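Local structure of CAS6A (4C97) at residues G24-F29 and T231-G236; A58-V63 and E100-A105; S108-L113 and E156-L161; P129-F132 and V137-P140; F132-V137 and E143-L148. The protein probably cuts CRISPR precursor RNA as a Cas6-family endoribonuclease in the antiviral defence of Thermus thermophilus. The protein carries 1 engineered substitution. All coordinates share one frame; numbering follows the deposited sequence.

Contact 1 of 5, residues G24-F29 and T231-G236. With SO4 (sulfate ion), chain C.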
# COMPACT_ATOMS: atom_id res chain seq x y z
N GLY A 24 -11.84 -2.16 12.92
CA GLY A 24 -12.55 -0.90 13.16
C GLY A 24 -12.29 0.12 12.04
O GLY A 24 -13.21 0.82 11.57
N LEU A 25 -11.02 0.21 11.62
CA LEU A 25 -10.66 1.08 10.49
C LEU A 25 -11.41 0.67 9.22
O LEU A 25 -12.04 1.52 8.55
CB LEU A 25 -9.15 1.06 10.26
CG LEU A 25 -8.65 1.94 9.11
CD1 LEU A 25 -9.09 3.39 9.26
CD2 LEU A 25 -7.13 1.87 9.02
N ARG A 26 -11.35 -0.62 8.87
CA ARG A 26 -12.06 -1.04 7.67
C ARG A 26 -13.56 -0.81 7.79
O ARG A 26 -14.21 -0.41 6.82
CB ARG A 26 -11.76 -2.49 7.30
CG ARG A 26 -12.18 -2.81 5.87
CD ARG A 26 -11.75 -4.17 5.45
NE ARG A 26 -12.51 -5.23 6.13
CZ ARG A 26 -12.25 -6.52 5.96
NH1 ARG A 26 -11.27 -6.90 5.15
NH2 ARG A 26 -12.97 -7.42 6.60
N GLY A 27 -14.14 -1.09 8.96
CA GLY A 27 -15.57 -0.89 9.16
C GLY A 27 -15.98 0.56 8.97
O GLY A 27 -17.03 0.88 8.37
N PHE A 28 -15.14 1.44 9.49
CA PHE A 28 -15.35 2.88 9.29
C PHE A 28 -15.33 3.25 7.80
O PHE A 28 -16.26 3.93 7.27
CB PHE A 28 -14.26 3.61 10.04
CG PHE A 28 -14.20 5.07 9.74
CD1 PHE A 28 -15.13 5.94 10.27
CD2 PHE A 28 -13.20 5.57 8.93
CE1 PHE A 28 -15.06 7.28 9.99
CE2 PHE A 28 -13.14 6.91 8.65
CZ PHE A 28 -14.07 7.76 9.18
N PHE A 29 -14.28 2.79 7.13
CA PHE A 29 -14.15 3.04 5.70
C PHE A 29 -15.35 2.49 4.92
O PHE A 29 -15.92 3.19 4.07
CB PHE A 29 -12.82 2.48 5.16
CG PHE A 29 -12.67 2.63 3.70
CD1 PHE A 29 -12.38 3.87 3.16
CD2 PHE A 29 -12.84 1.55 2.85
CE1 PHE A 29 -12.25 4.03 1.80
CE2 PHE A 29 -12.71 1.71 1.48
CZ PHE A 29 -12.41 2.95 0.96
N THR A 231 -4.65 -5.96 2.33
CA THR A 231 -4.28 -4.56 2.44
C THR A 231 -5.46 -3.71 2.94
O THR A 231 -5.25 -2.59 3.39
CB THR A 231 -3.76 -4.01 1.11
OG1 THR A 231 -4.73 -4.21 0.07
CG2 THR A 231 -2.48 -4.68 0.75
N SER A 232 -6.67 -4.24 2.88
CA SER A 232 -7.84 -3.53 3.40
C SER A 232 -7.82 -3.51 4.93
O SER A 232 -8.59 -2.75 5.57
CB SER A 232 -9.14 -4.15 2.89
OG SER A 232 -9.34 -5.45 3.43
N LEU A 233 -6.96 -4.33 5.53
CA LEU A 233 -6.83 -4.41 6.98
C LEU A 233 -5.52 -3.84 7.49
O LEU A 233 -5.18 -4.01 8.65
CB LEU A 233 -7.03 -5.85 7.48
CG LEU A 233 -8.43 -6.41 7.27
CD1 LEU A 233 -8.42 -7.92 7.59
CD2 LEU A 233 -9.45 -5.71 8.15
N GLY A 234 -4.80 -3.12 6.63
CA GLY A 234 -3.58 -2.47 7.08
C GLY A 234 -2.31 -3.27 6.91
O GLY A 234 -1.23 -2.78 7.24
N TYR A 235 -2.45 -4.50 6.41
CA TYR A 235 -1.29 -5.35 6.14
C TYR A 235 -0.65 -4.89 4.84
O TYR A 235 -1.29 -4.24 3.99
CB TYR A 235 -1.70 -6.83 6.05
CG TYR A 235 -2.28 -7.33 7.35
CD1 TYR A 235 -1.48 -7.46 8.48
CD2 TYR A 235 -3.62 -7.65 7.46
CE1 TYR A 235 -1.99 -7.90 9.67
CE2 TYR A 235 -4.14 -8.12 8.65
CZ TYR A 235 -3.32 -8.23 9.75
OH TYR A 235 -3.80 -8.68 10.97
N GLY A 236 0.62 -5.21 4.67
CA GLY A 236 1.28 -4.94 3.41
C GLY A 236 1.58 -3.48 3.11
O GLY A 236 1.81 -3.13 1.95
S SO4 C . -11.69 -10.49 4.79
O1 SO4 C . -10.46 -9.85 5.19
O2 SO4 C . -11.42 -11.91 4.65
O3 SO4 C . -12.71 -10.23 5.80
O4 SO4 C . -12.17 -9.93 3.53
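R26 NH1 donates two hydrogen bonds, one to S232 OG at 3.0 Å and one to O1 of a bound sulfate at 3.1 Å. S232 belongs to the glycine-rich loop between helix 209-225 and strand 238-241, a signature of Cas6 and related RAMP proteins. R26 sits on helix 22-36, far earlier in the chain. S232 OG lies in the guanidinium plane, and the N-H...O angle is 159°. R26 NH2 adds a third bond, to sulfate O3 at 2.9 Å. The sulfate is therefore held at the edge of the guanidinium by both terminal nitrogens. Together the three bonds limit the rotation of the group. The chain of R26 turns at CG-CD (chi3 70°), which carries NH1 across to the serine. Its aliphatic part runs past the loop backbone, with R26 CB 3.6 Å from S232 O. L233 covers one face of the guanidinium: its CD2 is 3.6 Å from R26 CZ, and its CG is close to NH1. The same sulfate is also bound by K230 NZ. It probably came from the crystallisation liquor. An anion held by R26 and K230 beside this loop is consistent with a place for an RNA phosphate, though none is bound here. The leucine also borders the ion, with L233 CD1 3.7 Å from sulfate O1.

Contact 2 of 5, residues A58-V63 and E100-A105; sequences AAWARV and EGHPWA. With SO4 (sulfate ion), chain D.
H102 sets the edge of its ring on the face of W60, and W104 lies beside W60 in a nearly parallel plane. The three form an aromatic cluster on the antiparallel sheet of the N-terminal part, a ferredoxin-like arrangement as in other RAMP proteins. Strand 6-15 lies between the two strands that supply them, 58-65 and 91-109. The H102 pair is T-shaped, with planes at 69° and H102 NE2 3.6 Å from W60 CD1. W60 CG stands between the backbone N and the carbonyl carbon (chi1 52°), which places the indole where both partners meet it. W60 and W104 are inclined by only 20° but strongly offset, and meet mainly at W60 CZ2 and W104 CD1, 3.6 Å apart. R62 grips the backbone oxygen of W104 side-on with two nitrogens. R62 NE bonds to W104 O at 2.9 Å, in the carbonyl plane and on a lone pair. R62 NH2 reaches the same oxygen at 3.0 Å from above that plane, and it also bonds to F223 O. The guanidinium face lies against the W104 rim, with R62 CZ 3.6 Å from W104 CE3. Within the type I turn H102-A105, H102 ND1 accepts from W104 N at 3.1 Å, which helps to fix the imidazole. At the far edge of the indole, W104 NE1 donates to sulfate O1 at 2.7 Å, and R125 and R237 also hold this ion.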
# COMPACT_ATOMS: atom_id res chain seq x y z
N ALA A 58 0.42 9.58 19.26
CA ALA A 58 0.74 10.13 17.95
C ALA A 58 0.41 9.09 16.89
O ALA A 58 1.25 8.70 16.06
CB ALA A 58 2.21 10.52 17.87
N ALA A 59 -0.84 8.64 16.93
CA ALA A 59 -1.34 7.60 16.05
C ALA A 59 -1.93 8.22 14.80
O ALA A 59 -2.34 9.39 14.79
CB ALA A 59 -2.39 6.75 16.76
N TRP A 60 -1.96 7.44 13.73
CA TRP A 60 -2.62 7.90 12.53
C TRP A 60 -3.22 6.73 11.77
O TRP A 60 -2.86 5.57 11.97
CB TRP A 60 -1.64 8.66 11.63
CG TRP A 60 -0.36 7.89 11.36
CD1 TRP A 60 0.81 7.97 12.07
CD2 TRP A 60 -0.12 6.95 10.31
NE1 TRP A 60 1.75 7.12 11.53
CE2 TRP A 60 1.20 6.48 10.45
CE3 TRP A 60 -0.90 6.43 9.26
CZ2 TRP A 60 1.76 5.55 9.59
CZ3 TRP A 60 -0.35 5.49 8.42
CH2 TRP A 60 0.96 5.06 8.59
N ALA A 61 -4.15 7.08 10.88
CA ALA A 61 -4.69 6.10 9.95
C ALA A 61 -4.51 6.63 8.56
O ALA A 61 -4.27 7.82 8.39
CB ALA A 61 -6.13 5.83 10.24
N ARG A 62 -4.63 5.77 7.57
CA ARG A 62 -4.49 6.21 6.19
C ARG A 62 -5.41 5.46 5.25
O ARG A 62 -5.68 4.26 5.41
CB ARG A 62 -3.02 6.15 5.73
CG ARG A 62 -2.65 4.98 4.90
CD ARG A 62 -1.13 4.86 4.75
NE ARG A 62 -0.52 5.57 3.62
CZ ARG A 62 0.01 4.98 2.54
NH1 ARG A 62 -0.05 3.66 2.38
NH2 ARG A 62 0.61 5.72 1.61
N VAL A 63 -5.93 6.22 4.28
CA VAL A 63 -6.85 5.70 3.30
C VAL A 63 -6.26 5.95 1.93
O VAL A 63 -6.03 7.11 1.56
CB VAL A 63 -8.21 6.41 3.40
CG1 VAL A 63 -9.18 5.91 2.33
CG2 VAL A 63 -8.79 6.22 4.78
N GLU A 100 -0.44 15.74 2.13
CA GLU A 100 0.98 16.06 2.05
C GLU A 100 1.39 16.40 3.47
O GLU A 100 0.54 16.59 4.34
CB GLU A 100 1.22 17.26 1.12
CG GLU A 100 0.57 18.56 1.59
CD GLU A 100 0.77 19.71 0.61
OE1 GLU A 100 1.90 19.89 0.10
OE2 GLU A 100 -0.21 20.44 0.34
N GLY A 101 2.68 16.48 3.72
CA GLY A 101 3.17 16.88 5.02
C GLY A 101 3.08 15.78 6.06
O GLY A 101 3.07 16.05 7.25
N HIS A 102 3.00 14.53 5.60
CA HIS A 102 3.14 13.38 6.48
C HIS A 102 3.84 12.33 5.63
O HIS A 102 3.58 12.25 4.44
CB HIS A 102 1.77 12.88 6.95
CG HIS A 102 1.84 11.77 7.96
ND1 HIS A 102 2.07 10.47 7.61
CD2 HIS A 102 1.69 11.79 9.30
CE1 HIS A 102 2.08 9.72 8.71
NE2 HIS A 102 1.85 10.50 9.74
N PRO A 103 4.74 11.53 6.22
CA PRO A 103 5.50 10.57 5.41
C PRO A 103 4.64 9.59 4.61
O PRO A 103 5.06 9.13 3.56
CB PRO A 103 6.33 9.82 6.45
CG PRO A 103 6.52 10.80 7.55
CD PRO A 103 5.23 11.59 7.61
N TRP A 104 3.45 9.29 5.10
CA TRP A 104 2.56 8.33 4.47
C TRP A 104 1.39 8.94 3.72
O TRP A 104 0.49 8.23 3.30
CB TRP A 104 2.10 7.30 5.51
CG TRP A 104 3.24 6.39 5.89
CD1 TRP A 104 4.04 6.49 6.99
CD2 TRP A 104 3.71 5.27 5.14
NE1 TRP A 104 4.98 5.49 6.98
CE2 TRP A 104 4.80 4.72 5.86
CE3 TRP A 104 3.33 4.67 3.95
CZ2 TRP A 104 5.50 3.60 5.41
CZ3 TRP A 104 4.04 3.56 3.50
CH2 TRP A 104 5.09 3.03 4.24
N ALA A 105 1.42 10.27 3.53
CA ALA A 105 0.41 10.97 2.76
C ALA A 105 0.97 11.32 1.38
O ALA A 105 2.14 11.66 1.25
CB ALA A 105 0.02 12.24 3.46
S SO4 D . 6.13 3.49 10.29
O1 SO4 D . 6.04 3.92 8.90
O2 SO4 D . 7.05 2.35 10.35
O3 SO4 D . 6.67 4.59 11.10
O4 SO4 D . 4.86 3.07 10.87

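Contact 3 of 5, residues S108-L113 and E156-L161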
# COMPACT_ATOMS: atom_id res chain seq x y z
N SER A 108 -0.86 11.71 -6.36
CA SER A 108 -0.11 11.66 -7.60
C SER A 108 -1.01 11.23 -8.75
O SER A 108 -2.25 11.20 -8.62
CB SER A 108 1.10 10.72 -7.48
OG SER A 108 2.02 10.97 -8.53
N THR A 109 -0.39 10.89 -9.87
CA THR A 109 -1.15 10.42 -11.02
C THR A 109 -0.45 9.20 -11.57
O THR A 109 0.76 8.99 -11.36
CB THR A 109 -1.23 11.46 -12.15
OG1 THR A 109 0.08 11.69 -12.64
CG2 THR A 109 -1.85 12.78 -11.66
N TYR A 110 -1.19 8.38 -12.31
CA TYR A 110 -0.60 7.16 -12.84
C TYR A 110 0.57 7.45 -13.79
O TYR A 110 1.60 6.79 -13.68
CB TYR A 110 -1.63 6.22 -13.47
CG TYR A 110 -2.38 5.43 -12.41
CD1 TYR A 110 -3.55 5.92 -11.81
CD2 TYR A 110 -1.90 4.22 -11.99
CE1 TYR A 110 -4.21 5.19 -10.83
CE2 TYR A 110 -2.55 3.49 -11.00
CZ TYR A 110 -3.68 3.99 -10.43
OH TYR A 110 -4.30 3.25 -9.45
N PRO A 111 0.46 8.48 -14.65
CA PRO A 111 1.65 8.73 -15.47
C PRO A 111 2.89 9.02 -14.63
O PRO A 111 4.02 8.62 -14.99
CB PRO A 111 1.24 9.94 -16.31
CG PRO A 111 -0.25 9.77 -16.44
CD PRO A 111 -0.69 9.28 -15.11
N ARG A 112 2.70 9.67 -13.49
CA ARG A 112 3.84 10.01 -12.65
C ARG A 112 4.46 8.77 -12.00
O ARG A 112 5.61 8.82 -11.59
CB ARG A 112 3.46 11.05 -11.60
CG ARG A 112 3.41 12.44 -12.20
CD ARG A 112 2.88 13.49 -11.24
NE ARG A 112 3.06 14.79 -11.86
CZ ARG A 112 4.18 15.50 -11.81
NH1 ARG A 112 5.22 15.06 -11.10
NH2 ARG A 112 4.26 16.65 -12.47
N LEU A 113 3.72 7.67 -11.96
CA LEU A 113 4.32 6.47 -11.38
C LEU A 113 5.42 5.99 -12.30
O LEU A 113 6.30 5.25 -11.85
CB LEU A 113 3.30 5.36 -11.21
CG LEU A 113 2.17 5.64 -10.24
CD1 LEU A 113 1.19 4.49 -10.29
CD2 LEU A 113 2.67 5.88 -8.81
N GLU A 156 -2.20 -2.85 -13.05
CA GLU A 156 -2.93 -3.14 -14.28
C GLU A 156 -4.45 -3.04 -14.11
O GLU A 156 -5.14 -2.65 -15.05
CB GLU A 156 -2.52 -4.51 -14.85
CG GLU A 156 -1.10 -4.51 -15.39
CD GLU A 156 -0.70 -5.83 -16.05
OE1 GLU A 156 -1.39 -6.85 -15.84
OE2 GLU A 156 0.30 -5.83 -16.80
N ALA A 157 -4.97 -3.39 -12.93
CA ALA A 157 -6.40 -3.22 -12.67
C ALA A 157 -6.83 -1.77 -12.66
O ALA A 157 -7.91 -1.43 -13.18
CB ALA A 157 -6.78 -3.86 -11.36
N PHE A 158 -6.04 -0.91 -12.03
CA PHE A 158 -6.49 0.45 -11.78
C PHE A 158 -5.88 1.55 -12.63
O PHE A 158 -6.44 2.66 -12.73
CB PHE A 158 -6.31 0.74 -10.31
CG PHE A 158 -7.01 -0.24 -9.43
CD1 PHE A 158 -8.34 -0.55 -9.64
CD2 PHE A 158 -6.33 -0.88 -8.43
CE1 PHE A 158 -8.98 -1.48 -8.85
CE2 PHE A 158 -6.96 -1.81 -7.63
CZ PHE A 158 -8.28 -2.10 -7.85
N GLY A 159 -4.74 1.26 -13.24
CA GLY A 159 -4.04 2.22 -14.06
C GLY A 159 -4.35 2.12 -15.54
O GLY A 159 -5.13 1.27 -15.96
N PRO A 160 -3.73 2.99 -16.34
CA PRO A 160 -4.11 3.11 -17.75
C PRO A 160 -3.38 2.16 -18.67
O PRO A 160 -3.68 2.18 -19.85
CB PRO A 160 -3.67 4.53 -18.08
CG PRO A 160 -2.37 4.61 -17.35
CD PRO A 160 -2.69 3.97 -16.00
N LEU A 161 -2.44 1.37 -18.14
CA LEU A 161 -1.47 0.67 -18.98
C LEU A 161 -1.19 -0.73 -18.46
O LEU A 161 -1.05 -0.93 -17.26
CB LEU A 161 -0.17 1.47 -18.96
CG LEU A 161 0.91 1.18 -20.00
CD1 LEU A 161 0.37 1.33 -21.41
CD2 LEU A 161 2.07 2.15 -19.76
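Y110 is the centre of this contact and meets F158, G159 and P160 in turn. One face of its ring rests on the backbone of G159. G159 CA stands 3.8 Å from the ring centroid and 20° off the normal, a CH-pi contact. With no side chain on G159, its CA comes within 3.6 Å of Y110 CD2. P160 packs at the base of the tyrosine, with P160 CD 3.5 Å from Y110 CB. F158 meets the other end, where its CB is 3.3 Å from Y110 OH. F158 O lies over the same ring, 3.8 Å from Y110 CZ. The tyrosine CG is beside its own backbone N (chi1 -79°), which turns the ring across the 158-160 backbone. The contact joins two parts of the Cas6 fold. Y110 follows strand 91-109 of the N-terminal sheet, and G159 ends helix 144-158 and starts the loop that follows. T109 occupies the N-cap of the short helix 110-113, and its OG1 accepts a weak bond from R112 N. The polar end of Y110 is engaged outside the two segments, where its OH is hydrogen-bonded to L66 O. M5 touches both Y110 and P160.

Contact 4 of 5, residues P129-F132 and V137-P140; sequences PTFF and VHYP
F132 and Y139 form an antiparallel hydrogen-bonded pair in the beta hairpin of strands 129-134 and 137-139. F132 N gives to Y139 O at 2.8 Å, and Y139 N gives to F132 O at 2.7 Å. F132 O also takes a CA-H...O contact from H138 CA at 3.2 Å. Toward the open end of the hairpin, a water bridges the strands. It donates to T130 O at 2.7 Å and to P140 O at 2.9 Å.

F131 and H138 meet on one face of the hairpin. With chi1 at 59°, F131 swings its ring over to H138, and chi2 90° sets the ring edge toward the imidazole. F131 CE1 stands over the centre of the imidazole, 3.5 Å from H138 CD2. The pair is edge-to-face, with centroids 4.6 Å apart and planes at 59°. H138 ND1 is hydrogen-bonded to T193 OG1, which helps to fix the imidazole. F132 and Y139 occupy the opposite face. There the F132 ring presents its edge to Y139 O, and Y139 turns its hydroxyl away to bond with E143 OE2.

The hairpin lies between the glycine-rich loop and helix 144-158. P129 and G236 are joined by a backbone hydrogen bond, and F131 meets Y235 edge-to-face. On the other face, F132 and Y139 pack on residues of helix 144-158.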
# COMPACT_ATOMS: atom_id res chain seq x y z
N PRO A 129 2.95 -5.95 8.61
CA PRO A 129 3.17 -7.34 8.21
C PRO A 129 2.60 -7.65 6.83
O PRO A 129 1.46 -7.30 6.53
CB PRO A 129 2.46 -8.13 9.32
CG PRO A 129 2.53 -7.22 10.51
CD PRO A 129 2.29 -5.84 9.92
N THR A 130 3.41 -8.28 5.99
CA THR A 130 3.10 -8.51 4.59
C THR A 130 3.08 -10.00 4.30
O THR A 130 4.00 -10.74 4.68
CB THR A 130 4.15 -7.80 3.71
OG1 THR A 130 4.16 -6.39 3.99
CG2 THR A 130 3.87 -8.02 2.25
N PHE A 131 2.01 -10.46 3.65
CA PHE A 131 1.86 -11.87 3.34
C PHE A 131 1.01 -12.08 2.09
O PHE A 131 0.41 -11.12 1.54
CB PHE A 131 1.30 -12.66 4.55
CG PHE A 131 -0.04 -12.16 5.05
CD1 PHE A 131 -1.21 -12.68 4.53
CD2 PHE A 131 -0.12 -11.19 6.04
CE1 PHE A 131 -2.45 -12.24 4.99
CE2 PHE A 131 -1.36 -10.75 6.49
CZ PHE A 131 -2.51 -11.27 5.96
N PHE A 132 0.99 -13.32 1.63
CA PHE A 132 0.37 -13.70 0.35
C PHE A 132 -0.44 -14.94 0.55
O PHE A 132 -0.19 -15.73 1.43
CB PHE A 132 1.48 -13.96 -0.70
CG PHE A 132 2.41 -12.82 -0.83
CD1 PHE A 132 2.12 -11.77 -1.68
CD2 PHE A 132 3.52 -12.72 0.00
CE1 PHE A 132 2.94 -10.69 -1.75
CE2 PHE A 132 4.34 -11.65 -0.06
CZ PHE A 132 4.05 -10.61 -0.94
N VAL A 137 -3.38 -21.14 2.28
CA VAL A 137 -2.64 -20.71 3.46
C VAL A 137 -1.97 -19.38 3.16
O VAL A 137 -1.72 -19.02 2.00
CB VAL A 137 -1.62 -21.76 3.97
CG1 VAL A 137 -2.25 -23.16 4.01
CG2 VAL A 137 -0.34 -21.76 3.15
N HIS A 138 -1.72 -18.64 4.21
CA HIS A 138 -0.98 -17.40 4.09
C HIS A 138 0.51 -17.68 4.20
O HIS A 138 0.93 -18.51 4.99
CB HIS A 138 -1.43 -16.43 5.17
CG HIS A 138 -2.79 -15.86 4.91
ND1 HIS A 138 -3.73 -15.69 5.90
CD2 HIS A 138 -3.36 -15.40 3.77
CE1 HIS A 138 -4.83 -15.17 5.37
NE2 HIS A 138 -4.62 -14.97 4.09
N TYR A 139 1.29 -16.98 3.38
CA TYR A 139 2.74 -17.22 3.24
C TYR A 139 3.44 -15.88 3.38
O TYR A 139 3.08 -14.92 2.68
CB TYR A 139 3.00 -17.81 1.86
CG TYR A 139 4.45 -18.10 1.49
CD1 TYR A 139 5.11 -19.18 2.01
CD2 TYR A 139 5.11 -17.32 0.56
CE1 TYR A 139 6.41 -19.46 1.63
CE2 TYR A 139 6.41 -17.62 0.15
CZ TYR A 139 7.06 -18.67 0.71
OH TYR A 139 8.35 -18.95 0.31
N PRO A 140 4.43 -15.80 4.28
CA PRO A 140 4.96 -14.51 4.68
C PRO A 140 6.28 -14.14 4.04
O PRO A 140 6.84 -13.13 4.43
CB PRO A 140 5.17 -14.71 6.19
CG PRO A 140 5.72 -16.10 6.23
CD PRO A 140 4.82 -16.85 5.26
O HOH W 1 6.13 -10.67 3.05

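Contact 5 of 5, residues F132-V137 and E143-L148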
# COMPACT_ATOMS: atom_id res chain seq x y z
N PHE A 132 0.99 -13.32 1.63
CA PHE A 132 0.37 -13.70 0.35
C PHE A 132 -0.44 -14.94 0.55
O PHE A 132 -0.19 -15.73 1.43
CB PHE A 132 1.48 -13.96 -0.70
CG PHE A 132 2.41 -12.82 -0.83
CD1 PHE A 132 2.12 -11.77 -1.68
CD2 PHE A 132 3.52 -12.72 0.00
CE1 PHE A 132 2.94 -10.69 -1.75
CE2 PHE A 132 4.34 -11.65 -0.06
CZ PHE A 132 4.05 -10.61 -0.94
N ARG A 133 -1.49 -15.10 -0.26
CA ARG A 133 -2.30 -16.29 -0.17
C ARG A 133 -1.74 -17.32 -1.14
O ARG A 133 -1.57 -17.03 -2.31
CB ARG A 133 -3.76 -15.99 -0.50
CG ARG A 133 -4.68 -17.19 -0.27
CD ARG A 133 -6.15 -16.80 -0.40
NE ARG A 133 -7.07 -17.93 -0.24
CZ ARG A 133 -7.29 -18.57 0.91
NH1 ARG A 133 -6.66 -18.21 2.02
NH2 ARG A 133 -8.16 -19.58 0.94
N ARG A 134 -1.41 -18.50 -0.64
CA ARG A 134 -0.99 -19.59 -1.50
C ARG A 134 -1.64 -20.87 -1.01
O ARG A 134 -1.47 -21.26 0.14
CB ARG A 134 0.55 -19.69 -1.52
CG ARG A 134 1.18 -20.22 -0.22
CD ARG A 134 2.59 -20.75 -0.41
NE ARG A 134 3.32 -20.00 -1.43
CZ ARG A 134 4.50 -20.38 -1.91
NH1 ARG A 134 5.06 -21.51 -1.49
NH2 ARG A 134 5.09 -19.63 -2.83
N LYS A 135 -2.45 -21.48 -1.86
CA LYS A 135 -3.00 -22.79 -1.56
C LYS A 135 -3.77 -22.80 -0.25
O LYS A 135 -3.59 -23.69 0.58
CB LYS A 135 -1.85 -23.79 -1.52
CG LYS A 135 -0.82 -23.55 -2.60
CD LYS A 135 0.38 -24.46 -2.42
CE LYS A 135 0.64 -25.32 -3.65
NZ LYS A 135 1.77 -24.81 -4.45
N GLY A 136 -4.62 -21.80 -0.07
CA GLY A 136 -5.44 -21.70 1.13
C GLY A 136 -4.66 -21.51 2.40
O GLY A 136 -5.20 -21.70 3.49
N VAL A 137 -3.38 -21.14 2.28
CA VAL A 137 -2.64 -20.71 3.46
C VAL A 137 -1.97 -19.38 3.16
O VAL A 137 -1.72 -19.02 2.00
CB VAL A 137 -1.62 -21.76 3.97
CG1 VAL A 137 -2.25 -23.16 4.01
CG2 VAL A 137 -0.34 -21.76 3.15
N GLU A 143 8.96 -13.01 -1.66
CA GLU A 143 9.59 -13.47 -2.88
C GLU A 143 9.35 -12.44 -3.98
O GLU A 143 8.25 -11.88 -4.07
CB GLU A 143 8.99 -14.80 -3.35
CG GLU A 143 9.12 -15.94 -2.36
CD GLU A 143 8.53 -17.25 -2.89
OE1 GLU A 143 8.00 -17.27 -4.02
OE2 GLU A 143 8.56 -18.27 -2.16
N PRO A 144 10.35 -12.22 -4.86
CA PRO A 144 10.10 -11.28 -5.97
C PRO A 144 8.80 -11.55 -6.74
O PRO A 144 8.03 -10.62 -7.02
CB PRO A 144 11.32 -11.47 -6.88
CG PRO A 144 12.43 -11.95 -5.94
CD PRO A 144 11.74 -12.74 -4.85
N ARG A 145 8.54 -12.81 -7.11
CA ARG A 145 7.37 -13.06 -7.96
C ARG A 145 6.05 -12.70 -7.25
O ARG A 145 5.10 -12.19 -7.86
CB ARG A 145 7.36 -14.51 -8.44
CG ARG A 145 7.24 -15.47 -7.32
CD ARG A 145 7.40 -16.90 -7.78
NE ARG A 145 7.12 -17.78 -6.65
CZ ARG A 145 5.91 -18.22 -6.31
NH1 ARG A 145 4.83 -17.92 -7.03
NH2 ARG A 145 5.78 -18.99 -5.24
N LEU A 146 6.03 -12.92 -5.94
CA LEU A 146 4.83 -12.64 -5.15
C LEU A 146 4.59 -11.12 -5.00
O LEU A 146 3.46 -10.63 -5.22
CB LEU A 146 4.91 -13.30 -3.78
CG LEU A 146 4.88 -14.83 -3.80
CD1 LEU A 146 5.03 -15.41 -2.43
CD2 LEU A 146 3.59 -15.36 -4.45
N VAL A 147 5.63 -10.42 -4.56
CA VAL A 147 5.59 -8.98 -4.35
C VAL A 147 5.25 -8.27 -5.65
O VAL A 147 4.27 -7.43 -5.73
CB VAL A 147 6.96 -8.48 -3.79
CG1 VAL A 147 7.06 -6.95 -3.79
CG2 VAL A 147 7.18 -9.03 -2.40
N LEU A 148 6.02 -8.58 -6.68
CA LEU A 148 5.88 -7.88 -7.95
C LEU A 148 4.59 -8.25 -8.66
O LEU A 148 3.98 -7.36 -9.28
CB LEU A 148 7.11 -8.06 -8.83
CG LEU A 148 8.38 -7.51 -8.19
CD1 LEU A 148 9.51 -7.75 -9.17
CD2 LEU A 148 8.32 -6.03 -7.81
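A chi1 of -54° lays the F132 ring under L146 at the start of helix 144-158, and R134 bends at CG-CD (chi3 34°) toward E143, the N-cap residue of the helix. L146 CB sits over the centre of the F132 ring, 3.7 Å from the centroid, in a CH-pi contact. V147 CG2 touches the far end of the ring, 3.8 Å from F132 CZ. L146 O lies 3.5 Å from F132 CE1.

Above this apolar layer is a charged one. R134 NH2 and E143 OE2 form a long salt bridge of 3.8 Å, through charge alone, because the oxygen is well out of the guanidinium plane. R145 NE is nearer to the carboxylate, 2.8 Å from E143 OE1, in a salt bridge with a weak hydrogen bond. E143 OE2 is also bonded to Y139 OH. The modelled approach of R134 NH2 to R145 NH2 is too short for two donors and is doubtful.

The strand and helix axes are 10.2 Å apart and cross at 118°. The arrangement is a beta hairpin with a type I' turn, R134 to V137, packed on the N-terminal end of a helix, with R134, E143 and R145 forming a salt-bridge network whose link across the contact is long.

Contact 1 encloses the other four along the chain. Contact 2 closes before contact 3 opens, and contacts 4 and 5 are nested inside contact 3. Contacts 1 and 2 are 14 Å apart between centres and touch where helix 22-36 packs on strand 58-65. Contacts 2 and 3 share strand 91-109 of the N-terminal sheet. Contacts 4 and 5 are about 7 Å apart between centres and share F132 and V137 of the hairpin. Contact 1 touches contact 4 through Y235 and G236. Helix 144-158 serves contact 5 at one end and contact 3 at the other, about 23 Å between centres. Through contacts 1 and 3 the C-terminal part, by its glycine-rich loop and helix 144-158, meets the N-terminal part.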